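Local coordinates for protein agglutinin (Rhizoctonia solani, PDB 4G9N) that binds N-acetylgalactosamine through a ricin-type beta-trefoil lectin fold, and so probably recognises galactose-type sugars on glycoconjugates, at residues B[18-23]-B[43-48]; B[35-40]-B[118-123]; B[78-83]-B[123-128]. One frame throughout, in Å; residues are numbered along the deposited sequence.

Contact 1: B[18-23]-B[43-48]. With NGA (2-acetamido-2-deoxy-beta-D-galactopyranose), chain E.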
loop_
_atom_site.group_PDB
_atom_site.type_symbol
_atom_site.label_atom_id
_atom_site.label_comp_id
_atom_site.label_asym_id
_atom_site.label_seq_id
_atom_site.Cartn_x
_atom_site.Cartn_y
_atom_site.Cartn_z
ATOM N N GLY B 18 7.480 2.256 -18.695
ATOM C CA GLY B 18 8.459 1.193 -18.652
ATOM C C GLY B 18 9.843 1.724 -18.320
ATOM O O GLY B 18 10.818 0.969 -18.317
ATOM N N THR B 19 9.945 3.022 -18.044
ATOM C CA THR B 19 11.222 3.580 -17.594
ATOM C C THR B 19 11.299 3.529 -16.067
ATOM O O THR B 19 10.277 3.348 -15.390
ATOM C CB THR B 19 11.509 4.988 -18.179
ATOM O OG1 THR B 19 10.429 5.880 -17.884
ATOM C CG2 THR B 19 11.679 4.898 -19.699
ATOM N N VAL B 20 12.503 3.650 -15.522
ATOM C CA VAL B 20 12.690 3.396 -14.093
ATOM C C VAL B 20 13.131 4.627 -13.308
ATOM O O VAL B 20 13.632 5.599 -13.880
ATOM C CB VAL B 20 13.686 2.240 -13.846
ATOM C CG1 VAL B 20 13.287 0.982 -14.665
ATOM C CG2 VAL B 20 15.101 2.681 -14.164
ATOM N N LEU B 21 12.933 4.590 -11.997
ATOM C CA LEU B 21 13.293 5.731 -11.157
ATOM C C LEU B 21 14.815 5.843 -11.091
ATOM O O LEU B 21 15.505 4.889 -10.719
ATOM C CB LEU B 21 12.712 5.567 -9.753
ATOM C CG LEU B 21 12.709 6.816 -8.869
ATOM C CD1 LEU B 21 11.602 7.764 -9.319
ATOM C CD2 LEU B 21 12.549 6.450 -7.391
ATOM N N ASP B 22 15.332 7.018 -11.428
ATOM C CA ASP B 22 16.754 7.185 -11.710
ATOM C C ASP B 22 17.308 8.426 -10.988
ATOM O O ASP B 22 16.763 9.530 -11.108
ATOM C CB ASP B 22 16.924 7.289 -13.239
ATOM C CG ASP B 22 18.370 7.594 -13.677
ATOM O OD1 ASP B 22 18.854 8.721 -13.425
ATOM O OD2 ASP B 22 19.002 6.720 -14.324
ATOM N N LEU B 23 18.367 8.248 -10.207
ATOM C CA LEU B 23 19.051 9.403 -9.619
ATOM C C LEU B 23 20.121 9.925 -10.580
ATOM O O LEU B 23 21.088 9.225 -10.876
ATOM C CB LEU B 23 19.683 9.067 -8.267
ATOM C CG LEU B 23 20.381 10.239 -7.552
ATOM C CD1 LEU B 23 19.418 11.339 -7.144
ATOM C CD2 LEU B 23 21.166 9.759 -6.354
ATOM N N ASP B 43 23.456 0.881 -10.050
ATOM C CA ASP B 43 23.108 1.190 -8.662
ATOM C C ASP B 43 22.349 2.503 -8.491
ATOM O O ASP B 43 21.551 2.638 -7.565
ATOM C CB ASP B 43 24.345 1.192 -7.766
ATOM C CG ASP B 43 24.841 -0.207 -7.451
ATOM O OD1 ASP B 43 24.107 -1.170 -7.727
ATOM O OD2 ASP B 43 25.961 -0.342 -6.915
ATOM N N ASN B 44 22.587 3.473 -9.368
ATOM C CA ASN B 44 21.809 4.713 -9.316
ATOM C C ASN B 44 20.353 4.516 -9.719
ATOM O O ASN B 44 19.555 5.454 -9.645
ATOM C CB ASN B 44 22.443 5.822 -10.157
ATOM C CG ASN B 44 22.254 5.610 -11.636
ATOM O OD1 ASN B 44 22.538 4.535 -12.162
ATOM N ND2 ASN B 44 21.770 6.636 -12.319
ATOM N N GLN B 45 20.016 3.299 -10.148
ATOM C CA GLN B 45 18.630 2.938 -10.467
ATOM C C GLN B 45 18.069 1.897 -9.488
ATOM O O GLN B 45 17.022 1.285 -9.727
ATOM C CB GLN B 45 18.514 2.465 -11.924
ATOM C CG GLN B 45 18.825 3.562 -12.944
ATOM C CD GLN B 45 18.596 3.120 -14.384
ATOM O OE1 GLN B 45 18.515 1.931 -14.671
ATOM N NE2 GLN B 45 18.485 4.087 -15.294
ATOM N N LYS B 46 18.775 1.712 -8.380
ATOM C CA LYS B 46 18.329 0.823 -7.313
ATOM C C LYS B 46 17.988 1.630 -6.064
ATOM O O LYS B 46 18.667 2.609 -5.749
ATOM C CB LYS B 46 19.411 -0.217 -7.001
ATOM C CG LYS B 46 19.727 -1.127 -8.185
ATOM C CD LYS B 46 20.832 -2.115 -7.837
ATOM C CE LYS B 46 21.045 -3.103 -8.979
ATOM N NZ LYS B 46 22.003 -4.197 -8.641
ATOM N N TRP B 47 16.940 1.211 -5.355
ATOM C CA TRP B 47 16.416 1.974 -4.235
ATOM C C TRP B 47 16.113 1.059 -3.071
ATOM O O TRP B 47 15.476 0.031 -3.248
ATOM C CB TRP B 47 15.143 2.723 -4.653
ATOM C CG TRP B 47 15.384 3.624 -5.807
ATOM C CD1 TRP B 47 15.299 3.305 -7.123
ATOM C CD2 TRP B 47 15.798 4.992 -5.749
ATOM N NE1 TRP B 47 15.621 4.388 -7.893
ATOM C CE2 TRP B 47 15.934 5.439 -7.073
ATOM C CE3 TRP B 47 16.065 5.883 -4.702
ATOM C CZ2 TRP B 47 16.320 6.735 -7.388
ATOM C CZ3 TRP B 47 16.450 7.173 -5.016
ATOM C CH2 TRP B 47 16.570 7.588 -6.351
ATOM N N ARG B 48 16.570 1.434 -1.881
ATOM C CA ARG B 48 16.317 0.635 -0.685
ATOM C C ARG B 48 15.035 1.083 0.007
ATOM O O ARG B 48 14.912 2.242 0.381
ATOM C CB ARG B 48 17.492 0.717 0.296
ATOM C CG ARG B 48 18.847 0.528 -0.349
ATOM C CD ARG B 48 19.887 0.115 0.669
ATOM N NE ARG B 48 21.177 -0.195 0.044
ATOM C CZ ARG B 48 22.210 0.643 0.030
ATOM N NH1 ARG B 48 22.104 1.835 0.614
ATOM N NH2 ARG B 48 23.344 0.294 -0.564
HETATM C C1 NGA E . 24.333 8.619 -16.172
HETATM C C2 NGA E . 23.537 7.566 -15.411
HETATM C C3 NGA E . 22.088 7.609 -15.854
HETATM C C4 NGA E . 21.539 9.022 -15.654
HETATM C C5 NGA E . 22.427 10.015 -16.395
HETATM C C6 NGA E . 22.020 11.449 -16.101
HETATM C C7 NGA E . 24.752 5.574 -14.775
HETATM C C8 NGA E . 25.124 4.170 -15.167
HETATM N N2 NGA E . 24.094 6.264 -15.695
HETATM O O1 NGA E . 25.662 8.628 -15.696
HETATM O O3 NGA E . 21.352 6.636 -15.150
HETATM O O4 NGA E . 21.467 9.380 -14.289
HETATM O O5 NGA E . 23.767 9.893 -15.983
HETATM O O6 NGA E . 20.690 11.684 -16.501
HETATM O O7 NGA E . 25.036 6.043 -13.668
HETATM O O HOH W 1 14.492 2.187 -10.394
#
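Trp-47 meets Leu-21 twice, and those two touches form the tightly packed end of the contact. The indole NE1 donates to Leu-21 O at 2.9 Å; the acceptor lies in the ring plane, while the N-H comes down on the carbonyl from 61° outside the carbonyl plane. Leu-21 CD2 covers one ring face, 3.8 Å from the centroid of the five-membered ring of Trp-47, a CH-pi contact. At the far corner, CH2 of Trp-47 rests on Leu-23 CB at 3.9 Å. Gln-45 and Trp-47 are the outer residues of the QxW motif of ricin-type beta-trefoil lectins, and the glutamine extends that packing toward the sugar. Its side chain crosses that of Val-20 at about a right angle, CD of Gln-45 lying 3.5 Å from Val-20 CG2, and its NE2 donates to the anti lone pair of Asp-22 OD2 at 2.9 Å, with amide and carboxylate planes 77° apart. Lys-38 O accepts from NE2 as well and His-40 N donates to OE1, which fixes the rotation of the amide. Asn-44 works from its backbone too: its O accepts from Leu-23 N, and, with CG set between the backbone N and the carbonyl carbon (chi1 74°), ND2 gives a straight bond to Leu-23 O at 3.0 Å and another to NGA O3 at 2.9 Å. Asp-22 OD1 accepts from NGA O4 at 2.8 Å, placing the carboxylate in the sugar site. The looser side lies beyond: partly exposed Lys-46 turns away from strand 20-23, its NZ in a long salt bridge with Asp-43 of its own segment.

Contact 2: B[35-40]-B[118-123]. With NGA (2-acetamido-2-deoxy-beta-D-galactopyranose), chain E.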
loop_
_atom_site.group_PDB
_atom_site.type_symbol
_atom_site.label_atom_id
_atom_site.label_comp_id
_atom_site.label_asym_id
_atom_site.label_seq_id
_atom_site.Cartn_x
_atom_site.Cartn_y
_atom_site.Cartn_z
ATOM N N GLN B 35 14.597 11.198 -11.737
ATOM C CA GLN B 35 13.990 11.263 -13.055
ATOM C C GLN B 35 13.636 9.875 -13.583
ATOM O O GLN B 35 14.037 8.879 -13.022
ATOM C CB GLN B 35 15.003 11.907 -14.004
ATOM C CG GLN B 35 16.328 11.181 -13.924
ATOM C CD GLN B 35 17.469 11.849 -14.678
ATOM O OE1 GLN B 35 17.366 12.999 -15.123
ATOM N NE2 GLN B 35 18.572 11.123 -14.813
ATOM N N GLY B 36 12.885 9.824 -14.677
ATOM C CA GLY B 36 12.680 8.592 -15.414
ATOM C C GLY B 36 13.821 8.377 -16.394
ATOM O O GLY B 36 14.346 9.338 -16.950
ATOM N N TYR B 37 14.219 7.122 -16.598
ATOM C CA TYR B 37 15.351 6.816 -17.473
ATOM C C TYR B 37 15.250 5.362 -17.926
ATOM O O TYR B 37 14.622 4.534 -17.255
ATOM C CB TYR B 37 16.668 7.045 -16.725
ATOM C CG TYR B 37 17.872 7.447 -17.568
ATOM C CD1 TYR B 37 18.681 6.487 -18.175
ATOM C CD2 TYR B 37 18.225 8.791 -17.715
ATOM C CE1 TYR B 37 19.790 6.850 -18.920
ATOM C CE2 TYR B 37 19.332 9.166 -18.463
ATOM C CZ TYR B 37 20.110 8.191 -19.064
ATOM O OH TYR B 37 21.207 8.561 -19.811
ATOM N N LYS B 38 15.858 5.057 -19.068
ATOM C CA LYS B 38 15.859 3.698 -19.574
ATOM C C LYS B 38 16.598 2.795 -18.579
ATOM O O LYS B 38 17.649 3.168 -18.064
ATOM C CB LYS B 38 16.513 3.648 -20.958
ATOM C CG LYS B 38 16.405 2.297 -21.630
ATOM C CD LYS B 38 16.992 2.310 -23.019
ATOM C CE LYS B 38 18.514 2.327 -22.981
ATOM N NZ LYS B 38 19.101 2.137 -24.350
ATOM N N SER B 39 16.040 1.626 -18.287
ATOM C CA SER B 39 16.636 0.733 -17.293
ATOM C C SER B 39 17.961 0.156 -17.766
ATOM O O SER B 39 18.048 -0.379 -18.877
ATOM C CB SER B 39 15.685 -0.419 -16.976
ATOM O OG SER B 39 16.251 -1.291 -16.012
ATOM N N HIS B 40 18.987 0.250 -16.924
ATOM C CA HIS B 40 20.277 -0.358 -17.241
ATOM C C HIS B 40 20.858 -1.191 -16.094
ATOM O O HIS B 40 21.927 -1.772 -16.224
ATOM C CB HIS B 40 21.284 0.688 -17.730
ATOM C CG HIS B 40 21.467 1.850 -16.796
ATOM N ND1 HIS B 40 21.844 1.700 -15.480
ATOM C CD2 HIS B 40 21.343 3.184 -17.002
ATOM C CE1 HIS B 40 21.932 2.889 -14.909
ATOM N NE2 HIS B 40 21.634 3.806 -15.812
ATOM N N PRO B 118 8.163 8.963 -21.631
ATOM C CA PRO B 118 9.183 7.909 -21.580
ATOM C C PRO B 118 10.603 8.381 -21.877
ATOM O O PRO B 118 11.521 7.577 -21.741
ATOM C CB PRO B 118 8.728 6.922 -22.661
ATOM C CG PRO B 118 7.930 7.750 -23.618
ATOM C CD PRO B 118 7.268 8.824 -22.795
ATOM N N ALA B 119 10.797 9.636 -22.273
ATOM C CA ALA B 119 12.148 10.101 -22.591
ATOM C C ALA B 119 13.026 10.084 -21.349
ATOM O O ALA B 119 12.550 10.322 -20.236
ATOM C CB ALA B 119 12.118 11.502 -23.193
ATOM N N ASN B 120 14.305 9.788 -21.549
ATOM C CA ASN B 120 15.293 9.876 -20.479
ATOM C C ASN B 120 15.308 11.265 -19.872
ATOM O O ASN B 120 15.126 12.259 -20.581
ATOM C CB ASN B 120 16.693 9.569 -21.016
ATOM C CG ASN B 120 16.882 8.119 -21.340
ATOM O OD1 ASN B 120 16.146 7.259 -20.845
ATOM N ND2 ASN B 120 17.870 7.828 -22.167
ATOM N N GLU B 121 15.549 11.326 -18.566
ATOM C CA GLU B 121 15.654 12.585 -17.836
ATOM C C GLU B 121 14.317 13.328 -17.714
ATOM O O GLU B 121 14.281 14.469 -17.276
ATOM C CB GLU B 121 16.755 13.478 -18.429
ATOM C CG GLU B 121 18.071 12.731 -18.576
ATOM C CD GLU B 121 19.238 13.606 -18.994
ATOM O OE1 GLU B 121 19.021 14.660 -19.628
ATOM O OE2 GLU B 121 20.382 13.224 -18.685
ATOM N N THR B 122 13.216 12.678 -18.071
ATOM C CA THR B 122 11.918 13.228 -17.701
ATOM C C THR B 122 11.863 13.377 -16.179
ATOM O O THR B 122 12.172 12.432 -15.447
ATOM C CB THR B 122 10.755 12.344 -18.160
ATOM O OG1 THR B 122 10.809 12.183 -19.582
ATOM C CG2 THR B 122 9.411 12.986 -17.774
ATOM N N PRO B 123 11.501 14.578 -15.699
ATOM C CA PRO B 123 11.406 14.840 -14.263
ATOM C C PRO B 123 10.380 13.948 -13.566
ATOM O O PRO B 123 9.303 13.673 -14.118
ATOM C CB PRO B 123 10.927 16.292 -14.210
ATOM C CG PRO B 123 11.463 16.900 -15.448
ATOM C CD PRO B 123 11.334 15.811 -16.490
HETATM C C1 NGA E . 24.333 8.619 -16.172
HETATM C C2 NGA E . 23.537 7.566 -15.411
HETATM C C3 NGA E . 22.088 7.609 -15.854
HETATM C C4 NGA E . 21.539 9.022 -15.654
HETATM C C5 NGA E . 22.427 10.015 -16.395
HETATM C C6 NGA E . 22.020 11.449 -16.101
HETATM C C7 NGA E . 24.752 5.574 -14.775
HETATM C C8 NGA E . 25.124 4.170 -15.167
HETATM N N2 NGA E . 24.094 6.264 -15.695
HETATM O O1 NGA E . 25.662 8.628 -15.696
HETATM O O3 NGA E . 21.352 6.636 -15.150
HETATM O O4 NGA E . 21.467 9.380 -14.289
HETATM O O5 NGA E . 23.767 9.893 -15.983
HETATM O O6 NGA E . 20.690 11.684 -16.501
HETATM O O7 NGA E . 25.036 6.043 -13.668
HETATM O O HOH W 2 15.499 15.247 -14.853
HETATM O O HOH W 3 21.763 11.060 -19.875
#
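Tyr-37 lays its ring flat against the side-chain amide of Asn-120: the planes are 5° apart, and CG of Asn-120 sits 3.7 Å above the centre of the Tyr-37 ring. NGA occupies the opposite face, its C4 3.6 Å from CE2 of Tyr-37, so the ring is sandwiched between protein and sugar, the aromatic platform familiar from galactose-binding sites of beta-trefoil lectins. The stacked amide is itself held in place, because Asn-120 OD1 accepts from Lys-38 N at 2.8 Å. Further along, Gln-35 and Glu-121 run side by side in the same direction and converge on one hydroxyl. Gln-35 NE2 donates to NGA O6 at 2.8 Å, and NGA O6 in turn donates to Glu-121 OE2 at 2.7 Å. The amide and carboxylate planes differ by only 25°; Gln-35 NE2 also bonds Asp-22 OD1, linking it to the carboxylate that accepts from NGA O4. From the other end of the sugar, His-40 NE2 donates to O3. In the backbone, Gly-36 N bonds Thr-122 O, while Glu-121 N bonds Gly-36 O in a more bent bond. The type II turn from Ala-119 to Thr-122 presents Asn-120 and Glu-121 in this way. Within it, Thr-122 OG1 and Thr-122 N approach Ala-119 O from the same face of its plane, the hydroxyl bond measuring 2.6 Å from OG1 to Ala-119 O.

Contact 3: B[78-83]-B[123-128]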
loop_
_atom_site.group_PDB
_atom_site.type_symbol
_atom_site.label_atom_id
_atom_site.label_comp_id
_atom_site.label_asym_id
_atom_site.label_seq_id
_atom_site.Cartn_x
_atom_site.Cartn_y
_atom_site.Cartn_z
ATOM N N SER B 78 4.015 19.951 -8.835
ATOM C CA SER B 78 5.127 20.226 -9.747
ATOM C C SER B 78 6.483 20.443 -9.069
ATOM O O SER B 78 7.470 20.742 -9.740
ATOM C CB SER B 78 4.796 21.388 -10.699
ATOM O OG SER B 78 3.491 21.254 -11.250
ATOM N N VAL B 79 6.545 20.280 -7.749
ATOM C CA VAL B 79 7.834 20.323 -7.054
ATOM C C VAL B 79 8.676 19.107 -7.442
ATOM O O VAL B 79 8.189 17.972 -7.433
ATOM C CB VAL B 79 7.658 20.424 -5.525
ATOM C CG1 VAL B 79 8.993 20.257 -4.800
ATOM C CG2 VAL B 79 7.031 21.760 -5.163
ATOM N N ASN B 80 9.931 19.347 -7.815
ATOM C CA ASN B 80 10.830 18.258 -8.199
ATOM C C ASN B 80 11.100 17.269 -7.070
ATOM O O ASN B 80 11.280 17.654 -5.913
ATOM C CB ASN B 80 12.166 18.797 -8.723
ATOM C CG ASN B 80 12.063 19.375 -10.131
ATOM O OD1 ASN B 80 12.029 18.641 -11.116
ATOM N ND2 ASN B 80 12.034 20.698 -10.226
ATOM N N VAL B 81 11.126 15.988 -7.409
ATOM C CA VAL B 81 11.594 14.976 -6.475
ATOM C C VAL B 81 13.105 14.952 -6.650
ATOM O O VAL B 81 13.583 15.022 -7.776
ATOM C CB VAL B 81 10.983 13.598 -6.806
ATOM C CG1 VAL B 81 11.537 12.510 -5.882
ATOM C CG2 VAL B 81 9.460 13.666 -6.735
ATOM N N VAL B 82 13.861 14.906 -5.552
ATOM C CA VAL B 82 15.323 15.017 -5.631
ATOM C C VAL B 82 16.025 14.154 -4.586
ATOM O O VAL B 82 15.436 13.792 -3.558
ATOM C CB VAL B 82 15.846 16.484 -5.454
ATOM C CG1 VAL B 82 15.254 17.430 -6.501
ATOM C CG2 VAL B 82 15.583 16.999 -4.030
ATOM N N GLY B 83 17.284 13.825 -4.864
ATOM C CA GLY B 83 18.107 13.094 -3.926
ATOM C C GLY B 83 18.476 14.081 -2.851
ATOM O O GLY B 83 18.795 15.228 -3.136
ATOM N N PRO B 123 11.501 14.578 -15.699
ATOM C CA PRO B 123 11.406 14.840 -14.263
ATOM C C PRO B 123 10.380 13.948 -13.566
ATOM O O PRO B 123 9.303 13.673 -14.118
ATOM C CB PRO B 123 10.927 16.292 -14.210
ATOM C CG PRO B 123 11.463 16.900 -15.448
ATOM C CD PRO B 123 11.334 15.811 -16.490
ATOM N N VAL B 124 10.732 13.475 -12.377
ATOM C CA VAL B 124 9.735 12.942 -11.466
ATOM C C VAL B 124 9.397 14.065 -10.492
ATOM O O VAL B 124 10.291 14.734 -9.956
ATOM C CB VAL B 124 10.227 11.695 -10.702
ATOM C CG1 VAL B 124 9.230 11.316 -9.585
ATOM C CG2 VAL B 124 10.431 10.525 -11.665
ATOM N N ILE B 125 8.106 14.292 -10.289
ATOM C CA ILE B 125 7.653 15.431 -9.519
ATOM C C ILE B 125 6.587 15.005 -8.525
ATOM O O ILE B 125 6.006 13.932 -8.643
ATOM C CB ILE B 125 7.059 16.535 -10.427
ATOM C CG1 ILE B 125 5.809 16.010 -11.139
ATOM C CG2 ILE B 125 8.098 17.034 -11.437
ATOM C CD1 ILE B 125 5.144 17.014 -12.119
ATOM N N TYR B 126 6.360 15.856 -7.531
ATOM C CA TYR B 126 5.229 15.715 -6.637
ATOM C C TYR B 126 4.015 16.280 -7.355
ATOM O O TYR B 126 4.107 17.321 -7.992
ATOM C CB TYR B 126 5.505 16.458 -5.327
ATOM C CG TYR B 126 6.607 15.820 -4.520
ATOM C CD1 TYR B 126 6.376 14.639 -3.824
ATOM C CD2 TYR B 126 7.879 16.378 -4.464
ATOM C CE1 TYR B 126 7.370 14.032 -3.090
ATOM C CE2 TYR B 126 8.898 15.762 -3.730
ATOM C CZ TYR B 126 8.624 14.591 -3.042
ATOM O OH TYR B 126 9.590 13.951 -2.304
ATOM N N TYR B 127 2.892 15.574 -7.277
ATOM C CA TYR B 127 1.686 15.948 -8.008
ATOM C C TYR B 127 0.482 15.349 -7.330
ATOM O O TYR B 127 0.575 14.293 -6.700
ATOM C CB TYR B 127 1.733 15.393 -9.424
ATOM C CG TYR B 127 1.102 16.250 -10.498
ATOM C CD1 TYR B 127 1.489 17.567 -10.675
ATOM C CD2 TYR B 127 0.169 15.718 -11.388
ATOM C CE1 TYR B 127 0.946 18.345 -11.687
ATOM C CE2 TYR B 127 -0.379 16.489 -12.411
ATOM C CZ TYR B 127 0.019 17.805 -12.556
ATOM O OH TYR B 127 -0.501 18.595 -13.569
ATOM N N ASN B 128 -0.653 16.022 -7.488
ATOM C CA ASN B 128 -1.927 15.522 -7.007
ATOM C C ASN B 128 -2.219 14.115 -7.535
ATOM O O ASN B 128 -2.089 13.839 -8.736
ATOM C CB ASN B 128 -3.033 16.497 -7.402
ATOM C CG ASN B 128 -4.379 16.109 -6.835
ATOM O OD1 ASN B 128 -4.710 16.462 -5.710
ATOM N ND2 ASN B 128 -5.170 15.387 -7.619
#
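The ring of Tyr-126 carries Val-81 CG2 over one face, offset toward the rim, with that methyl 3.8 Å from the ring centroid and 14° off the normal, as expected of a CH-pi contact. At the edge of the same ring, near its plane, lies Asn-80 O, 3.7 Å from CE2 of Tyr-126. The phenol of Tyr-126 finds its polar partner elsewhere: OH bonds Gly-70 O on strand 68-71. Tyr-127, the next residue, turns an edge to the other segment, with Ser-78 N in its ring plane and Ser-78 OG 3.9 Å from CE1 of Tyr-127. With CG anti to the carbonyl carbon (chi1 -68°), the ring of Tyr-126 lies beside the neighbouring segment, and its CD2 is 4.0 Å from Val-79 CG1. The Val-81 methyl that covers the ring serves a second neighbour as well, packing on Val-124 CG1 at 3.7 Å.

Three backbone bonds hold the two segments in step. Tyr-126 N donates to Val-79 O at 2.8 Å, almost straight, and Val-81 N donates to Val-124 O at 3.0 Å. These flank the single bridge between Asn-80 and Ile-125. A third, from Ser-78 N to Tyr-126 O, is more bent. On the more exposed side, Asn-80 OD1 lies alongside Pro-123 CB. The strand axes of 81-83 and 123-128 make an angle of 121°, well short of antiparallel, so the pairing is brief before the strands splay apart. Strand 81-84 belongs to the hairpin with 68-71, and strand 122-128 to the one with 109-113; here two hairpins of the triangular beta-trefoil cap meet.

Contacts 1 and 2 lie close together, their centres about 9 Å apart, and both line the NGA site; contact 3 is about 15 Å from contact 1 and about 14 Å from contact 2, away from the sugar. All three reach the same branched antiparallel sheet, where strand 32-37 pairs with 20-23, 81-84 and 122-128. Along the chain, contact 1 closes before contact 3 opens, whereas contact 2 alternates with each of them, and contacts 2 and 3 share Pro-123. Val-124 packs on both Leu-21 and Gln-35. The sugar site thus combines residues far apart in sequence, brought together by the trefoil's hairpins and the loops and turn beside them.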